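Local structure of type II secretion ATPase XpsE (Xanthomonas campestris, 2D28) at residues F94-V99 and L108-P113; D103-L108 and P129-V134. The protein is the ATPase of a bacterial type II secretion system, modelled here as its N-terminal domain alone. The protein carries 1 engineered substitution. All blocks are in the same frame, centred on the assembly; numbering follows the deposited sequence.

Contact 1 (94-99 with 108-113) and contact 2 (103-108 with 129-134) are the two seams of one three-stranded mixed sheet, antiparallel in the first and parallel in the second, with their centres about 10 Å apart. Both use strand 105-110, the middle strand, and both include L108, whose backbone pairs with 130-134 while its side chain faces partners on each neighbouring strand. Probable backbone hydrogen bonds tie the seams together: I110 N lies 2.8 Å from H133 O, and V99 N lies 2.8 Å from D107 O. Cacodylate, probably from the crystallisation liquor, lies near both contacts, about 4 Å from the P98 side chain and about 3 Å from the L106 side chain, nearest atoms.

Contact 1: residues F94-V99 and L108-P113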
# COMPACT_ATOMS: atom_id res chain seq x y z
N PHE A 94 -2.86 8.70 -0.35
CA PHE A 94 -2.91 7.34 0.24
C PHE A 94 -1.96 6.34 -0.46
O PHE A 94 -1.79 5.15 0.04
CB PHE A 94 -4.37 6.87 0.26
CG PHE A 94 -5.19 7.56 1.34
CD1 PHE A 94 -5.06 7.18 2.70
CD2 PHE A 94 -5.96 8.64 1.02
CE1 PHE A 94 -5.80 7.86 3.68
CE2 PHE A 94 -6.66 9.36 2.03
CZ PHE A 94 -6.58 8.94 3.35
N HIS A 95 -1.41 6.77 -1.60
CA HIS A 95 -0.49 5.98 -2.45
C HIS A 95 -1.17 4.71 -2.86
O HIS A 95 -0.75 3.59 -2.49
CB HIS A 95 0.83 5.64 -1.73
CG HIS A 95 1.54 6.84 -1.17
ND1 HIS A 95 2.37 7.64 -1.93
CD2 HIS A 95 1.39 7.46 0.03
CE1 HIS A 95 2.78 8.67 -1.18
NE2 HIS A 95 2.20 8.57 0.01
N LEU A 96 -2.28 4.83 -3.57
CA LEU A 96 -2.95 3.64 -4.07
C LEU A 96 -3.62 4.10 -5.39
O LEU A 96 -3.75 5.31 -5.64
CB LEU A 96 -4.00 3.17 -3.09
CG LEU A 96 -4.94 4.16 -2.44
CD1 LEU A 96 -6.11 4.49 -3.35
CD2 LEU A 96 -5.54 3.59 -1.14
N CYS A 97 -3.98 3.17 -6.23
CA CYS A 97 -4.36 3.46 -7.62
C CYS A 97 -5.23 2.36 -8.24
O CYS A 97 -4.83 1.22 -8.26
CB CYS A 97 -3.10 3.63 -8.48
SG CYS A 97 -3.54 4.38 -10.11
N PRO A 98 -6.44 2.66 -8.70
CA PRO A 98 -7.21 1.67 -9.41
C PRO A 98 -6.48 1.32 -10.73
O PRO A 98 -6.06 2.24 -11.48
CB PRO A 98 -8.52 2.38 -9.67
CG PRO A 98 -8.55 3.44 -8.66
CD PRO A 98 -7.15 3.95 -8.62
N VAL A 99 -6.35 0.03 -11.00
CA VAL A 99 -5.62 -0.43 -12.21
C VAL A 99 -6.41 -1.30 -13.18
O VAL A 99 -5.89 -1.66 -14.26
CB VAL A 99 -4.27 -1.09 -11.89
CG1 VAL A 99 -3.38 -0.09 -11.26
CG2 VAL A 99 -4.40 -2.32 -10.95
N LEU A 108 -7.03 -2.81 -7.18
CA LEU A 108 -6.40 -1.65 -6.55
C LEU A 108 -5.00 -1.98 -6.14
O LEU A 108 -4.76 -2.84 -5.27
CB LEU A 108 -7.23 -1.23 -5.33
CG LEU A 108 -6.82 0.07 -4.66
CD1 LEU A 108 -7.34 1.19 -5.54
CD2 LEU A 108 -7.33 0.25 -3.21
N TRP A 109 -4.08 -1.24 -6.71
CA TRP A 109 -2.69 -1.30 -6.35
C TRP A 109 -2.47 -0.44 -5.10
O TRP A 109 -2.78 0.79 -5.12
CB TRP A 109 -1.90 -0.76 -7.54
CG TRP A 109 -0.55 -1.25 -7.74
CD1 TRP A 109 0.06 -2.34 -7.11
CD2 TRP A 109 0.46 -0.71 -8.61
NE1 TRP A 109 1.33 -2.49 -7.57
CE2 TRP A 109 1.60 -1.50 -8.48
CE3 TRP A 109 0.53 0.42 -9.42
CZ2 TRP A 109 2.79 -1.23 -9.17
CZ3 TRP A 109 1.70 0.66 -10.13
CH2 TRP A 109 2.81 -0.14 -9.97
N ILE A 110 -1.88 -1.00 -4.05
CA ILE A 110 -1.87 -0.31 -2.77
C ILE A 110 -0.54 -0.46 -2.09
O ILE A 110 0.06 -1.61 -2.09
CB ILE A 110 -3.09 -0.83 -1.90
CG1 ILE A 110 -3.21 -0.13 -0.58
CG2 ILE A 110 -2.97 -2.36 -1.71
CD1 ILE A 110 -4.50 -0.28 0.10
N ALA A 111 -0.01 0.65 -1.56
CA ALA A 111 1.28 0.62 -0.83
C ALA A 111 1.19 0.09 0.58
O ALA A 111 2.13 -0.63 1.06
CB ALA A 111 2.01 2.00 -0.86
N ASP A 112 0.08 0.44 1.24
CA ASP A 112 -0.14 0.20 2.65
C ASP A 112 -1.42 -0.61 2.88
O ASP A 112 -2.39 -0.12 3.43
CB ASP A 112 -0.16 1.49 3.43
CG ASP A 112 1.13 2.30 3.30
OD1 ASP A 112 2.26 1.72 3.25
OD2 ASP A 112 1.10 3.53 3.27
N PRO A 113 -1.39 -1.88 2.54
CA PRO A 113 -2.60 -2.74 2.65
C PRO A 113 -3.06 -3.12 4.03
O PRO A 113 -4.14 -3.70 4.14
CB PRO A 113 -2.21 -3.96 1.83
CG PRO A 113 -0.75 -4.05 2.01
CD PRO A 113 -0.26 -2.63 1.96
O HOH W 1 -1.52 2.59 0.31
O HOH W 2 -0.68 5.30 2.45
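Backbone bonds at two places join H95-C97 to W109-A111. C97 and W109 form an antiparallel hydrogen-bonded pair: C97 N donates to W109 O at 2.9 Å, and W109 N returns a bond to C97 O at 3.0 Å with an N-H...O angle of 157°. Further along, A111 N donates to H95 O at 3.2 Å. H95, with positive phi, is the first residue past helix 88-94, so this bond joins the helix exit to the first residue past strand 105-110. Two waters bridge the same end: each donates to F94 O, one accepting from D112 N and the other donating to D112 OD2.

L96, P98, L108 and I110 share one face of the sheet. The L96 first torsion (chi1 45°) sets CG between the backbone N and the carbonyl carbon, and its two methyls then part: CD2 lies 4.2 Å from I110 CD1 alongside, while CD1 lies 4.1 Å from L108 CD1 where the two leucines cross. L108 CD1 also meets P98 CG at 4.0 Å. C97 and W109 lie on the other face, and V99 CG1, crossing W109 obliquely, comes 4.1 Å from W109 CB.

The face bearing L96 and I110 packs against helices 88-94 and 116-126, where F90, L91 and V122 touch L96 and I119 touches I110. Helix 137-147 covers the W109 face with I140 and L143, W109 NE1 bonds V67 O, and H95 ND1 bonds D141.

Contact 2: residues D103-L108 and P129-V134; sequences DGRLDL and PLLLHV
R105 reaches L130 because its CG stands anti to the carbonyl carbon (chi1 -51°) and its chain bends at the third torsion (chi3 72°), turning the guanidinium toward the L130 carbonyl of the neighbouring strand. There NH2 donates to L130 O at 2.8 Å, the oxygen lying 19° out of the guanidinium plane, and NE adds a weak bond to the same oxygen. L131 CD1 sits over the centre of one guanidinium face, 3.8 Å above the plane, the two side chains crossing at about a right angle; a methyl over the face and a carbonyl near the edge together probably restrict how the group can turn.

Four backbone bonds alternate along the parallel strands. L106 N donates to P129 O and L131 N to L106 O, both at 2.8 Å; L108 N donates to L131 O at 2.9 Å, and H133 N to L108 O. One face carries matched leucines lying side by side: L106 CD2 meets L130 CD2 at 4.0 Å, and L108 CD2 meets L132 CD2 at 3.8 Å. On the other face L131 CD2 lies 3.4 Å from D107 OD1, whose carboxylate also forms a salt bridge through OD2 with R102.

V122 of helix 116-126 touches L108 and L130, and I119 touches L132. With that helix linking parallel neighbours 105-110 and 130-134, the arrangement is a beta-alpha-beta crossover within the MshEN domain.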
# COMPACT_ATOMS: atom_id res chain seq x y z
N ASP A 103 -14.18 -9.37 -13.32
CA ASP A 103 -15.17 -10.19 -12.62
C ASP A 103 -15.88 -9.45 -11.49
O ASP A 103 -16.12 -10.00 -10.42
CB ASP A 103 -14.60 -11.52 -12.14
CG ASP A 103 -14.23 -12.46 -13.30
OD1 ASP A 103 -14.74 -12.24 -14.42
OD2 ASP A 103 -13.39 -13.37 -13.18
N GLY A 104 -16.24 -8.21 -11.75
CA GLY A 104 -16.98 -7.44 -10.80
C GLY A 104 -16.21 -6.89 -9.61
O GLY A 104 -16.80 -6.36 -8.65
N ARG A 105 -14.89 -6.99 -9.68
CA ARG A 105 -14.01 -6.35 -8.71
C ARG A 105 -13.04 -5.32 -9.29
O ARG A 105 -12.47 -5.46 -10.37
CB ARG A 105 -13.24 -7.41 -7.94
CG ARG A 105 -14.12 -8.50 -7.36
CD ARG A 105 -13.36 -9.57 -6.54
NE ARG A 105 -12.89 -9.10 -5.25
CZ ARG A 105 -12.52 -9.92 -4.25
NH1 ARG A 105 -12.54 -11.19 -4.44
NH2 ARG A 105 -12.16 -9.44 -3.06
N LEU A 106 -12.81 -4.29 -8.51
CA LEU A 106 -11.83 -3.27 -8.81
C LEU A 106 -10.46 -3.68 -8.33
O LEU A 106 -10.23 -3.85 -7.12
CB LEU A 106 -12.28 -1.94 -8.14
CG LEU A 106 -11.44 -0.73 -8.54
CD1 LEU A 106 -11.81 -0.31 -10.02
CD2 LEU A 106 -11.73 0.37 -7.55
N ASP A 107 -9.51 -3.79 -9.28
CA ASP A 107 -8.15 -4.04 -8.96
C ASP A 107 -7.51 -2.76 -8.41
O ASP A 107 -7.49 -1.72 -9.11
CB ASP A 107 -7.34 -4.58 -10.11
CG ASP A 107 -7.80 -5.92 -10.58
OD1 ASP A 107 -7.87 -6.88 -9.78
OD2 ASP A 107 -8.14 -6.11 -11.76
N LEU A 108 -7.03 -2.81 -7.18
CA LEU A 108 -6.40 -1.65 -6.55
C LEU A 108 -5.00 -1.98 -6.14
O LEU A 108 -4.76 -2.84 -5.27
CB LEU A 108 -7.23 -1.23 -5.33
CG LEU A 108 -6.82 0.07 -4.66
CD1 LEU A 108 -7.34 1.19 -5.54
CD2 LEU A 108 -7.33 0.25 -3.21
N PRO A 129 -16.51 -3.76 -4.98
CA PRO A 129 -15.67 -4.73 -4.27
C PRO A 129 -14.24 -4.63 -4.82
O PRO A 129 -14.05 -4.37 -5.99
CB PRO A 129 -16.36 -6.06 -4.50
CG PRO A 129 -17.35 -5.90 -5.60
CD PRO A 129 -17.54 -4.38 -5.83
N LEU A 130 -13.26 -4.68 -3.92
CA LEU A 130 -11.85 -4.50 -4.26
C LEU A 130 -11.13 -5.82 -4.33
O LEU A 130 -11.45 -6.75 -3.56
CB LEU A 130 -11.15 -3.66 -3.17
CG LEU A 130 -11.88 -2.31 -2.81
CD1 LEU A 130 -11.07 -1.51 -1.82
CD2 LEU A 130 -12.09 -1.43 -4.02
N LEU A 131 -10.10 -5.86 -5.18
CA LEU A 131 -9.06 -6.87 -5.13
C LEU A 131 -7.75 -6.11 -4.93
O LEU A 131 -7.38 -5.30 -5.75
CB LEU A 131 -9.02 -7.70 -6.41
CG LEU A 131 -8.32 -9.06 -6.43
CD1 LEU A 131 -8.98 -10.07 -5.50
CD2 LEU A 131 -8.31 -9.59 -7.84
N LEU A 132 -7.10 -6.34 -3.80
CA LEU A 132 -5.92 -5.63 -3.42
C LEU A 132 -4.65 -6.26 -3.97
O LEU A 132 -4.48 -7.45 -3.91
CB LEU A 132 -5.80 -5.52 -1.91
CG LEU A 132 -6.95 -4.73 -1.23
CD1 LEU A 132 -6.75 -4.78 0.29
CD2 LEU A 132 -7.00 -3.33 -1.84
N HIS A 133 -3.77 -5.43 -4.53
CA HIS A 133 -2.47 -5.86 -5.01
C HIS A 133 -1.40 -4.95 -4.44
O HIS A 133 -1.52 -3.70 -4.55
CB HIS A 133 -2.44 -5.74 -6.52
CG HIS A 133 -3.51 -6.50 -7.23
ND1 HIS A 133 -4.61 -5.90 -7.80
CD2 HIS A 133 -3.59 -7.80 -7.59
CE1 HIS A 133 -5.37 -6.83 -8.37
NE2 HIS A 133 -4.79 -8.00 -8.21
N VAL A 134 -0.40 -5.51 -3.80
CA VAL A 134 0.61 -4.69 -3.13
C VAL A 134 1.65 -4.24 -4.20
O VAL A 134 2.08 -5.00 -5.09
CB VAL A 134 1.32 -5.46 -1.98
CG1 VAL A 134 2.32 -4.57 -1.21
CG2 VAL A 134 0.28 -6.19 -1.05